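Local coordinates for extracellular ligand-binding receptor (Rhodopseudomonas palustris, PDB 3UKJ), which probably serves as the periplasmic solute-binding protein of a transporter that takes up aromatic acids related to the breakdown products of lignin, at residues Gly224-Asp229 and Met243-Val248; Thr201-Pro206 and Met228-Ile233; Asp250-Asn255 and Pro263-Asn268. All coordinates share one frame; numbering follows the deposited sequence. Where two conformers were deposited one is given.

Overall arrangement
Interactions 1 and 2 pack beside the sheet containing strand 242-245; interaction 3 joins the loop after that strand to helix 261-275. Interaction 1 lies nearest the ligand pocket: its G224 touches the bound 3-(4-hydroxy-phenyl)pyruvic acid. Interaction 2 follows directly, its centre about 11 Å from that of interaction 1. They share the start of helix 228-234, and F230 CD2 meets M243 CE at 3.6 Å, so the two apolar clusters are continuous. Interaction 3 lies further along the chain, its centre about 14 Å from that of interaction 1; N268 ND2 reaches V248 O at 2.9 Å, a probable hydrogen bond. Interactions 2 and 3 do not touch, their nearest atoms being about 11 Å apart.

Interaction 1. Residues Gly224-Asp229 and Met243-Val248; sequences GAASMD and MASGPV. With ENO (3-(4-hydroxy-phenyl)pyruvic acid), chain B.
Next to A226, which meets M243 across this contact, S227 OG donates to D229 OD2 at 2.6 Å, the shortest polar bond here. The carboxylate receives it on the anti lone pair of OD2. On the strand side, S245 OG bonds back to G246 O at 2.8 Å, with the hydroxyl tilted 20° from the carbonyl plane. Across the contact, S245 OG has the methyl of A226 as its neighbour.

The packing itself belongs to M243, a selenomethionine. Its chain leaves strand 242-245 fully extended, CG anti to the backbone N (chi1 -179°), then bends at the selenium. That bend lays SE against the peptide between A225 and A226, 3.7 Å from A226 CA, and brings CE to A225 CB at 3.7 Å. A226 is the centre of an inverse gamma turn, closed by S227 N to A225 O at 2.8 Å, and its methyl sits 3.9 Å from M243 SE.

At the start of the loop, G224 CA lies 3.4 Å from C5 of the bound 3-(4-hydroxy-phenyl)pyruvic acid, with no side chain intervening. The contact joins the loop before helix 228-234 to strand 242-245 within the beta-alpha-beta unit 218-221, 228-234, 242-245. Its chemistry implies division of labour: each segment settles its own hydroxyl, while apolar packing alone joins the pocket loop to the strand.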
ATOM      1  N   GLY A 224       2.681   5.216   1.913  1.00 11.99           N
ATOM      2  CA  GLY A 224       3.901   4.699   1.321  1.00 11.66           C
ATOM      3  C   GLY A 224       5.117   4.878   2.181  1.00 12.00           C
ATOM      4  O   GLY A 224       6.169   4.287   1.878  1.00 13.79           O
ATOM      5  N   ALA A 225       5.018   5.750   3.194  1.00 12.50           N
ATOM      6  CA  ALA A 225       6.164   6.025   4.089  1.00 11.97           C
ATOM      7  C   ALA A 225       6.116   5.228   5.408  1.00 12.75           C
ATOM      8  O   ALA A 225       7.062   5.264   6.205  1.00 13.82           O
ATOM      9  CB  ALA A 225       6.239   7.517   4.398  1.00 11.85           C
ATOM     10  N   ALA A 226       5.083   4.420   5.581  1.00 13.33           N
ATOM     11  CA  ALA A 226       4.782   3.826   6.911  1.00 13.95           C
ATOM     12  C   ALA A 226       5.589   2.557   7.245  1.00 14.83           C
ATOM     13  O   ALA A 226       5.106   1.410   7.275  1.00 15.25           O
ATOM     14  CB  ALA A 226       3.256   3.647   7.074  1.00 13.86           C
ATOM     15  N   SER A 227       6.864   2.781   7.521  1.00 17.15           N
ATOM     16  CA  SER A 227       7.727   1.726   8.032  1.00 18.90           C
ATOM     17  C   SER A 227       8.808   2.436   8.833  1.00 19.19           C
ATOM     18  O   SER A 227       8.879   3.669   8.804  1.00 18.59           O
ATOM     19  CB  SER A 227       8.312   0.875   6.889  1.00 18.92           C
ATOM     20  OG  SER A 227       9.376   1.531   6.226  1.00 19.44           O
HETATM   21  N   MSE A 228       9.611   1.686   9.583  1.00 21.47           N
HETATM   22  CA  MSE A 228      10.670   2.301  10.370  1.00 23.24           C
HETATM   23  C   MSE A 228      11.778   2.931   9.552  1.00 23.33           C
HETATM   24  O   MSE A 228      12.385   3.889  10.019  1.00 24.03           O
HETATM   25  CB  MSE A 228      11.241   1.317  11.392  1.00 23.34           C
HETATM   26  CG  MSE A 228      10.355   1.206  12.608  1.00 26.02           C
HETATM   27 SE   MSE A 228      10.194   2.842  13.704  0.75 23.18          SE
HETATM   28  CE  MSE A 228      12.080   3.339  13.589  1.00 26.96           C
ATOM     29  N   ASP A 229      11.831   2.600   8.260  1.00 24.00           N
ATOM     30  CA  ASP A 229      12.866   3.144   7.352  1.00 24.05           C
ATOM     31  C   ASP A 229      12.794   4.667   7.298  1.00 23.67           C
ATOM     32  O   ASP A 229      13.820   5.333   7.287  1.00 24.61           O
ATOM     33  CB  ASP A 229      12.770   2.567   5.931  1.00 24.43           C
ATOM     34  CG  ASP A 229      12.836   1.049   5.905  1.00 26.00           C
ATOM     35  OD1 ASP A 229      13.953   0.499   5.706  1.00 29.01           O
ATOM     36  OD2 ASP A 229      11.749   0.414   6.015  1.00 27.06           O
HETATM   37  N   MSE A 243       1.341  11.621   8.993  1.00 13.85           N
HETATM   38  CA  MSE A 243       1.422  10.513   8.029  1.00 13.54           C
HETATM   39  C   MSE A 243       0.178   9.639   8.067  1.00 12.91           C
HETATM   40  O   MSE A 243      -0.177   9.108   9.121  1.00 13.56           O
HETATM   41  CB  MSE A 243       2.652   9.654   8.333  1.00 13.71           C
HETATM   42  CG  MSE A 243       2.871   8.479   7.382  1.00 14.07           C
HETATM   43 SE   MSE A 243       4.333   7.324   7.920  0.75 13.00          SE
HETATM   44  CE  MSE A 243       5.816   8.619   7.890  1.00 17.09           C
ATOM     45  N   ALA A 244      -0.461   9.430   6.916  1.00 13.02           N
ATOM     46  CA  ALA A 244      -1.556   8.469   6.867  1.00 13.01           C
ATOM     47  C   ALA A 244      -0.989   7.038   6.938  1.00 12.50           C
ATOM     48  O   ALA A 244       0.109   6.738   6.411  1.00 12.74           O
ATOM     49  CB  ALA A 244      -2.368   8.649   5.576  1.00 11.76           C
ATOM     50  N   SER A 245      -1.642   6.182   7.699  1.00 13.29           N
ATOM     51  CA  SER A 245      -1.180   4.823   7.865  1.00 13.16           C
ATOM     52  C   SER A 245      -2.344   3.860   8.000  1.00 12.58           C
ATOM     53  O   SER A 245      -3.451   4.239   8.438  1.00 13.30           O
ATOM     54  CB  SER A 245      -0.246   4.783   9.113  1.00 13.22           C
ATOM     55  OG  SER A 245       0.018   3.497   9.581  1.00 15.82           O
ATOM     56  N   GLY A 246      -2.095   2.605   7.647  1.00 12.61           N
ATOM     57  CA  GLY A 246      -2.980   1.515   8.028  1.00 12.97           C
ATOM     58  C   GLY A 246      -2.939   1.280   9.526  1.00 11.94           C
ATOM     59  O   GLY A 246      -1.904   1.586  10.196  1.00 12.22           O
ATOM     60  N   PRO A 247      -3.996   0.624  10.061  1.00 12.25           N
ATOM     61  CA  PRO A 247      -4.064   0.344  11.500  1.00 13.37           C
ATOM     62  C   PRO A 247      -3.077  -0.703  12.004  1.00 13.19           C
ATOM     63  O   PRO A 247      -2.886  -0.813  13.203  1.00 13.33           O
ATOM     64  CB  PRO A 247      -5.524  -0.081  11.721  1.00 13.33           C
ATOM     65  CG  PRO A 247      -6.005  -0.604  10.378  1.00 11.40           C
ATOM     66  CD  PRO A 247      -5.282   0.314   9.386  1.00 12.80           C
ATOM     67  N   VAL A 248      -2.458  -1.472  11.093  1.00 13.24           N
ATOM     68  CA  VAL A 248      -1.483  -2.484  11.510  1.00 12.94           C
ATOM     69  C   VAL A 248      -0.316  -1.827  12.239  1.00 13.30           C
ATOM     70  O   VAL A 248       0.436  -2.487  12.926  1.00 13.56           O
ATOM     71  CB  VAL A 248      -0.985  -3.346  10.305  1.00 12.80           C
ATOM     72  CG1 VAL A 248       0.028  -2.570   9.457  1.00 13.27           C
ATOM     73  CG2 VAL A 248      -0.375  -4.689  10.792  1.00 13.77           C
TER
HETATM   74  O4  ENO B 401       2.480   2.328  -4.487  1.00 18.93           O
HETATM   75  C9  ENO B 401       2.623   0.865  -1.300  1.00 15.54           C
HETATM   76  C8  ENO B 401       1.659   0.426  -0.373  1.00 14.56           C
HETATM   77  C7  ENO B 401       0.882   1.396   0.259  1.00 16.04           C
HETATM   78  C6  ENO B 401       1.028   2.765   0.001  1.00 14.44           C
HETATM   79  C5  ENO B 401       1.905   3.187  -0.984  1.00 15.56           C
HETATM   80  C4  ENO B 401       2.744   2.245  -1.588  1.00 16.18           C
HETATM   81  O3  ENO B 401       0.007   1.012   1.225  1.00 21.48           O
HETATM   82  C3  ENO B 401       3.829   2.759  -2.513  1.00 17.74           C
HETATM   83  C2  ENO B 401       3.477   2.875  -3.984  1.00 17.88           C
HETATM   84  C1  ENO B 401       4.501   3.432  -4.885  1.00 16.49           C
HETATM   85  O2  ENO B 401       4.247   3.402  -6.080  1.00 14.95           O
HETATM   86  O1  ENO B 401       5.567   3.951  -4.461  1.00 14.91           O

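Interaction 2. Residues Thr201-Pro206 and Met228-Ile233; sequences TAAALP and MDFIRI
F230 slides its ring alongside helix 200-212, meeting A203 and A204. With CG anti to the backbone N (chi1 -176°), the ring swings out so that its CE1 corner does the touching. A203 O lies at the ring edge, near its plane, 3.6 Å from F230 CE1; that carbonyl also accepts a hydrogen bond from Q221 NE2. A204 CA approaches the same CE1 obliquely at 3.7 Å, and A203 CB is 4.2 Å from F230 CD1. An alanine in place of F230 would keep the helix turn, but the loss of the ring would probably open a gap beside A203 and A204 and leave the M243 methyl with one neighbour fewer.

Two residues on, R232 was modelled in two conformers; in one of them NH2 forms a salt bridge with D229 OD1, one turn back on the same helix. In that conformer I233 CD1 lies above one face of the guanidinium, offset toward its rim.

I233 closes the walk by splitting its branches between two residues. CG2 packs on the A204 methyl at 3.8 Å, while CD1 extends to T201 CG2 at 3.6 Å, at the less buried end of the contact. Small alanines on one helix thus receive larger side chains from the other, and the axes come within 8.5 Å at a crossing angle of -39°. This is the packing of neighbouring helices on one side of a mostly parallel sheet, the helices following the adjacent parallel strands 193-197 and 218-221 in a periplasmic binding protein.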
ATOM      1  N   THR A 201      12.309   4.779   1.076  1.00 19.94           N
ATOM      2  CA  THR A 201      13.471   5.635   1.291  1.00 20.91           C
ATOM      3  C   THR A 201      13.307   6.984   0.601  1.00 19.75           C
ATOM      4  O   THR A 201      13.727   8.027   1.125  1.00 19.77           O
ATOM      5  CB  THR A 201      14.794   4.922   0.868  1.00 21.81           C
ATOM      6  OG1 THR A 201      14.805   4.724  -0.542  1.00 27.07           O
ATOM      7  CG2 THR A 201      14.899   3.589   1.508  1.00 22.43           C
ATOM      8  N   ALA A 202      12.650   6.981  -0.557  1.00 19.19           N
ATOM      9  CA  ALA A 202      12.431   8.215  -1.293  1.00 18.52           C
ATOM     10  C   ALA A 202      11.574   9.236  -0.547  1.00 18.47           C
ATOM     11  O   ALA A 202      11.766  10.443  -0.727  1.00 19.64           O
ATOM     12  CB  ALA A 202      11.850   7.929  -2.672  1.00 18.25           C
ATOM     13  N   ALA A 203      10.584   8.762   0.217  1.00 17.34           N
ATOM     14  CA  ALA A 203       9.716   9.651   1.003  1.00 17.31           C
ATOM     15  C   ALA A 203      10.522  10.517   1.999  1.00 17.39           C
ATOM     16  O   ALA A 203      10.131  11.660   2.293  1.00 17.66           O
ATOM     17  CB  ALA A 203       8.619   8.840   1.735  1.00 17.11           C
ATOM     18  N   ALA A 204      11.642   9.975   2.492  1.00 17.03           N
ATOM     19  CA  ALA A 204      12.486  10.666   3.456  1.00 18.25           C
ATOM     20  C   ALA A 204      13.368  11.709   2.764  1.00 18.26           C
ATOM     21  O   ALA A 204      13.856  12.630   3.417  1.00 18.84           O
ATOM     22  CB  ALA A 204      13.346   9.676   4.254  1.00 19.07           C
ATOM     23  N   LEU A 205      13.521  11.601   1.439  1.00 17.87           N
ATOM     24  CA  LEU A 205      14.338  12.573   0.693  1.00 18.43           C
ATOM     25  C   LEU A 205      13.779  14.016   0.720  1.00 17.97           C
ATOM     26  O   LEU A 205      14.455  14.931   1.183  1.00 18.29           O
ATOM     27  CB  LEU A 205      14.593  12.101  -0.746  1.00 18.98           C
ATOM     28  CG  LEU A 205      15.405  13.010  -1.658  1.00 20.24           C
ATOM     29  CD1 LEU A 205      16.778  13.297  -1.006  1.00 22.04           C
ATOM     30  CD2 LEU A 205      15.598  12.281  -2.988  1.00 20.45           C
ATOM     31  N   PRO A 206      12.492  14.201   0.383  1.00 17.20           N
ATOM     32  CA  PRO A 206      12.042  15.573   0.538  1.00 17.21           C
ATOM     33  C   PRO A 206      11.924  15.990   2.015  1.00 17.20           C
ATOM     34  O   PRO A 206      12.021  17.189   2.326  1.00 17.73           O
ATOM     35  CB  PRO A 206      10.652  15.553  -0.093  1.00 17.43           C
ATOM     36  CG  PRO A 206      10.711  14.477  -1.111  1.00 18.23           C
ATOM     37  CD  PRO A 206      11.630  13.434  -0.533  1.00 16.96           C
HETATM   38  N   MSE A 228       9.611   1.686   9.583  1.00 21.47           N
HETATM   39  CA  MSE A 228      10.670   2.301  10.370  1.00 23.24           C
HETATM   40  C   MSE A 228      11.778   2.931   9.552  1.00 23.33           C
HETATM   41  O   MSE A 228      12.385   3.889  10.019  1.00 24.03           O
HETATM   42  CB  MSE A 228      11.241   1.317  11.392  1.00 23.34           C
HETATM   43  CG  MSE A 228      10.355   1.206  12.608  1.00 26.02           C
HETATM   44 SE   MSE A 228      10.194   2.842  13.704  0.75 23.18          SE
HETATM   45  CE  MSE A 228      12.080   3.339  13.589  1.00 26.96           C
ATOM     46  N   ASP A 229      11.831   2.600   8.260  1.00 24.00           N
ATOM     47  CA  ASP A 229      12.866   3.144   7.352  1.00 24.05           C
ATOM     48  C   ASP A 229      12.794   4.667   7.298  1.00 23.67           C
ATOM     49  O   ASP A 229      13.820   5.333   7.287  1.00 24.61           O
ATOM     50  CB  ASP A 229      12.770   2.567   5.931  1.00 24.43           C
ATOM     51  CG  ASP A 229      12.836   1.049   5.905  1.00 26.00           C
ATOM     52  OD1 ASP A 229      13.953   0.499   5.706  1.00 29.01           O
ATOM     53  OD2 ASP A 229      11.749   0.414   6.015  1.00 27.06           O
ATOM     54  N   PHE A 230      11.573   5.205   7.335  1.00 22.94           N
ATOM     55  CA  PHE A 230      11.375   6.649   7.272  1.00 21.47           C
ATOM     56  C   PHE A 230      12.053   7.368   8.449  1.00 22.40           C
ATOM     57  O   PHE A 230      12.772   8.360   8.238  1.00 23.13           O
ATOM     58  CB  PHE A 230       9.876   6.993   7.218  1.00 20.91           C
ATOM     59  CG  PHE A 230       9.609   8.463   7.056  1.00 18.95           C
ATOM     60  CD1 PHE A 230       9.697   9.064   5.797  1.00 17.41           C
ATOM     61  CD2 PHE A 230       9.318   9.253   8.168  1.00 17.33           C
ATOM     62  CE1 PHE A 230       9.502  10.427   5.654  1.00 19.09           C
ATOM     63  CE2 PHE A 230       9.058  10.613   8.030  1.00 19.07           C
ATOM     64  CZ  PHE A 230       9.115  11.201   6.757  1.00 18.60           C
ATOM     65  N   ILE A 231      11.860   6.860   9.670  1.00 22.92           N
ATOM     66  CA  ILE A 231      12.444   7.478  10.874  1.00 23.44           C
ATOM     67  C   ILE A 231      13.971   7.297  10.929  1.00 24.50           C
ATOM     68  O   ILE A 231      14.698   8.226  11.328  1.00 24.82           O
ATOM     69  CB  ILE A 231      11.782   6.943  12.177  1.00 23.12           C
ATOM     70  CG1 ILE A 231      10.287   7.335  12.225  1.00 21.41           C
ATOM     71  CG2 ILE A 231      12.487   7.483  13.434  1.00 22.15           C
ATOM     72  CD1 ILE A 231       9.542   6.791  13.434  1.00 22.66           C
ATOM     73  N   ARG A 232      14.439   6.131  10.473  0.50 24.49           N
ATOM     74  CA  ARG A 232      15.871   5.816  10.360  0.50 24.62           C
ATOM     75  C   ARG A 232      16.601   6.830   9.491  0.50 24.77           C
ATOM     76  O   ARG A 232      17.677   7.329   9.867  0.50 24.66           O
ATOM     77  CB  ARG A 232      16.064   4.405   9.771  0.50 24.64           C
ATOM     78  CG  ARG A 232      17.535   4.022   9.430  0.50 24.14           C
ATOM     79  CD  ARG A 232      17.669   2.564   8.926  0.50 22.87           C
ATOM     80  NE  ARG A 232      16.837   2.250   7.756  0.50 21.93           N
ATOM     81  CZ  ARG A 232      17.257   2.298   6.493  0.50 22.52           C
ATOM     82  NH1 ARG A 232      18.460   2.783   6.209  0.50 22.37           N
ATOM     83  NH2 ARG A 232      16.450   1.929   5.501  0.50 21.36           N
ATOM     84  N   ILE A 233      16.039   7.081   8.311  1.00 25.09           N
ATOM     85  CA  ILE A 233      16.649   7.936   7.278  1.00 24.83           C
ATOM     86  C   ILE A 233      16.436   9.446   7.498  1.00 24.07           C
ATOM     87  O   ILE A 233      17.404  10.223   7.404  1.00 24.96           O
ATOM     88  CB  ILE A 233      16.225   7.487   5.862  1.00 25.04           C
ATOM     89  CG1 ILE A 233      16.582   6.014   5.651  1.00 26.20           C
ATOM     90  CG2 ILE A 233      16.839   8.366   4.755  1.00 25.00           C
ATOM     91  CD1 ILE A 233      15.767   5.314   4.596  1.00 29.39           C
TER

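Interaction 3. Residues Asp250-Asn255 and Pro263-Asn268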
ATOM      1  N   ASP A 250      -0.572   0.083  14.667  1.00 13.04           N
ATOM      2  CA  ASP A 250      -0.911   0.194  16.083  1.00 13.70           C
ATOM      3  C   ASP A 250      -2.114  -0.651  16.475  1.00 12.90           C
ATOM      4  O   ASP A 250      -3.190  -0.107  16.809  1.00 14.57           O
ATOM      5  CB  ASP A 250      -1.157   1.670  16.445  1.00 14.52           C
ATOM      6  CG  ASP A 250      -1.294   1.895  17.950  1.00 15.60           C
ATOM      7  OD1 ASP A 250      -1.096   0.938  18.746  1.00 15.91           O
ATOM      8  OD2 ASP A 250      -1.716   3.008  18.324  1.00 17.08           O
ATOM      9  N   PRO A 251      -1.964  -1.994  16.433  1.00 11.92           N
ATOM     10  CA  PRO A 251      -3.079  -2.806  16.916  1.00 12.04           C
ATOM     11  C   PRO A 251      -3.303  -2.713  18.445  1.00 11.75           C
ATOM     12  O   PRO A 251      -4.468  -2.778  18.915  1.00 12.48           O
ATOM     13  CB  PRO A 251      -2.704  -4.248  16.515  1.00 12.35           C
ATOM     14  CG  PRO A 251      -1.487  -4.135  15.582  1.00 12.79           C
ATOM     15  CD  PRO A 251      -0.869  -2.777  15.842  1.00 12.05           C
ATOM     16  N   GLU A 252      -2.233  -2.452  19.215  1.00 12.77           N
ATOM     17  CA  GLU A 252      -2.316  -2.350  20.696  1.00 14.29           C
ATOM     18  C   GLU A 252      -3.319  -1.280  21.107  1.00 14.03           C
ATOM     19  O   GLU A 252      -4.046  -1.437  22.085  1.00 14.72           O
ATOM     20  CB  GLU A 252      -0.942  -1.990  21.282  1.00 15.20           C
ATOM     21  CG  GLU A 252       0.110  -3.067  21.112  1.00 18.74           C
ATOM     22  CD  GLU A 252       0.912  -3.011  19.804  1.00 18.45           C
ATOM     23  OE1 GLU A 252       0.547  -2.267  18.898  1.00 18.01           O
ATOM     24  OE2 GLU A 252       1.999  -3.638  19.751  1.00 20.48           O
ATOM     25  N   GLY A 253      -3.313  -0.171  20.356  1.00 13.64           N
ATOM     26  CA  GLY A 253      -4.142   0.985  20.630  1.00 15.51           C
ATOM     27  C   GLY A 253      -5.600   0.789  20.242  1.00 15.35           C
ATOM     28  O   GLY A 253      -6.457   1.592  20.604  1.00 18.01           O
ATOM     29  N   GLN A 254      -5.894  -0.242  19.458  1.00 15.81           N
ATOM     30  CA  GLN A 254      -7.282  -0.469  19.029  1.00 15.48           C
ATOM     31  C   GLN A 254      -8.163  -0.993  20.149  1.00 15.87           C
ATOM     32  O   GLN A 254      -7.673  -1.614  21.111  1.00 15.85           O
ATOM     33  CB  GLN A 254      -7.340  -1.429  17.834  1.00 15.45           C
ATOM     34  CG  GLN A 254      -6.553  -0.926  16.624  1.00 14.09           C
ATOM     35  CD  GLN A 254      -6.460  -1.962  15.500  1.00 14.11           C
ATOM     36  OE1 GLN A 254      -7.276  -2.874  15.415  1.00 14.34           O
ATOM     37  NE2 GLN A 254      -5.399  -1.886  14.707  1.00 14.10           N
ATOM     38  N   ASN A 255      -9.454  -0.691  20.040  1.00 16.24           N
ATOM     39  CA  ASN A 255     -10.490  -1.254  20.919  1.00 16.40           C
ATOM     40  C   ASN A 255     -10.561  -2.759  20.630  1.00 15.84           C
ATOM     41  O   ASN A 255     -10.469  -3.168  19.473  1.00 14.68           O
ATOM     42  CB  ASN A 255     -11.859  -0.628  20.601  1.00 17.24           C
ATOM     43  CG  ASN A 255     -12.891  -0.898  21.691  1.00 20.06           C
ATOM     44  OD1 ASN A 255     -13.320  -2.036  21.897  1.00 22.44           O
ATOM     45  ND2 ASN A 255     -13.234   0.143  22.448  1.00 25.27           N
ATOM     46  N   PRO A 263      -5.984  -9.832  14.000  1.00 13.21           N
ATOM     47  CA  PRO A 263      -5.034 -10.092  12.908  1.00 12.22           C
ATOM     48  C   PRO A 263      -3.778  -9.208  12.970  1.00 12.51           C
ATOM     49  O   PRO A 263      -2.679  -9.680  12.668  1.00 12.34           O
ATOM     50  CB  PRO A 263      -5.867  -9.848  11.613  1.00 12.39           C
ATOM     51  CG  PRO A 263      -7.152  -9.266  12.049  1.00 13.69           C
ATOM     52  CD  PRO A 263      -7.347  -9.562  13.500  1.00 12.78           C
ATOM     53  N   GLY A 264      -3.937  -7.933  13.341  1.00 12.73           N
ATOM     54  CA  GLY A 264      -2.794  -7.050  13.582  1.00 11.72           C
ATOM     55  C   GLY A 264      -1.856  -7.606  14.658  1.00 11.22           C
ATOM     56  O   GLY A 264      -0.599  -7.651  14.492  1.00 11.88           O
ATOM     57  N   LEU A 265      -2.427  -8.001  15.787  1.00 11.64           N
ATOM     58  CA  LEU A 265      -1.577  -8.559  16.855  1.00 12.83           C
ATOM     59  C   LEU A 265      -0.877  -9.844  16.407  1.00 13.77           C
ATOM     60  O   LEU A 265       0.307 -10.035  16.687  1.00 13.79           O
ATOM     61  CB  LEU A 265      -2.373  -8.766  18.143  1.00 13.52           C
ATOM     62  CG  LEU A 265      -2.889  -7.519  18.855  1.00 13.20           C
ATOM     63  CD1 LEU A 265      -3.889  -7.982  19.932  1.00 14.09           C
ATOM     64  CD2 LEU A 265      -1.731  -6.737  19.494  1.00 14.44           C
ATOM     65  N   GLU A 266      -1.588 -10.682  15.648  1.00 14.11           N
ATOM     66  CA  GLU A 266      -1.028 -11.962  15.179  1.00 14.44           C
ATOM     67  C   GLU A 266       0.156 -11.712  14.282  1.00 13.73           C
ATOM     68  O   GLU A 266       1.256 -12.245  14.500  1.00 14.61           O
ATOM     69  CB  GLU A 266      -2.078 -12.784  14.426  1.00 15.24           C
ATOM     70  CG  GLU A 266      -1.522 -14.135  13.914  1.00 18.50           C
ATOM     71  CD  GLU A 266      -2.443 -14.855  12.925  1.00 24.38           C
ATOM     72  OE1 GLU A 266      -3.641 -14.509  12.826  1.00 29.36           O
ATOM     73  OE2 GLU A 266      -1.935 -15.692  12.163  1.00 24.59           O
ATOM     74  N   LEU A 267      -0.028 -10.814  13.317  1.00 13.06           N
ATOM     75  CA  LEU A 267       1.045 -10.510  12.392  1.00 12.41           C
ATOM     76  C   LEU A 267       2.249  -9.892  13.088  1.00 11.86           C
ATOM     77  O   LEU A 267       3.403 -10.333  12.901  1.00 12.54           O
ATOM     78  CB  LEU A 267       0.570  -9.603  11.242  1.00 11.98           C
ATOM     79  CG  LEU A 267       1.715  -9.052  10.356  1.00 11.63           C
ATOM     80  CD1 LEU A 267       2.595 -10.126   9.688  1.00 15.01           C
ATOM     81  CD2 LEU A 267       1.161  -8.094   9.297  1.00 12.75           C
ATOM     82  N   ASN A 268       1.984  -8.840  13.862  1.00 12.60           N
ATOM     83  CA  ASN A 268       3.075  -8.098  14.476  1.00 12.34           C
ATOM     84  C   ASN A 268       3.874  -8.881  15.497  1.00 12.86           C
ATOM     85  O   ASN A 268       5.123  -8.774  15.510  1.00 13.03           O
ATOM     86  CB  ASN A 268       2.603  -6.761  15.045  1.00 11.56           C
ATOM     87  CG  ASN A 268       2.203  -5.745  13.970  1.00 12.18           C
ATOM     88  OD1 ASN A 268       2.447  -5.920  12.757  1.00 11.94           O
ATOM     89  ND2 ASN A 268       1.704  -4.616  14.436  1.00 13.71           N
TER
HETATM   90  O   HOH W   1       1.343  -5.005  17.420  1.00 19.65           O
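P251 presses its ring onto G264 and L265 of helix 261-275, from the first position of a type I beta turn that ends at Q254. The turn is closed by Q254 N to P251 O at 3.0 Å. An Asx motif overlaps it: D250 OD1 accepts from G253 N at 3.0 Å, the donor coming in from above the carboxylate plane. The two bonds help to hold the bend in the loop that follows strand 242-245.

The apolar packing centres on the proline. Its CG rests against the helix backbone, 3.6 Å from G264 C, an approach made possible because G264 has no CB, which would collide with P251 CG. P251 CB, one atom along the ring, meets L265 CD2 at 4.0 Å. L265 leaves the helix with CG anti to the carbonyl carbon (chi1 -66°), which brings this methyl back alongside the ring; the aliphatic part of E252 lies beyond it, a looser neighbour.

The polar links run through the next turn of the helix. A water accepts from N268 ND2 at 3.0 Å and donates weakly to E252 OE2, bridging the loop and the helix. Neither end depends on the water alone. E252 OE2 is also in a salt bridge with R280, which would probably hold the carboxylate in its charged form, and N268 ND2 also donates to V248 O, tying the helix to the chain just before the turn. The amide of N268 crosses the proline ring at close range, ND2 being 3.4 Å from P251 CG.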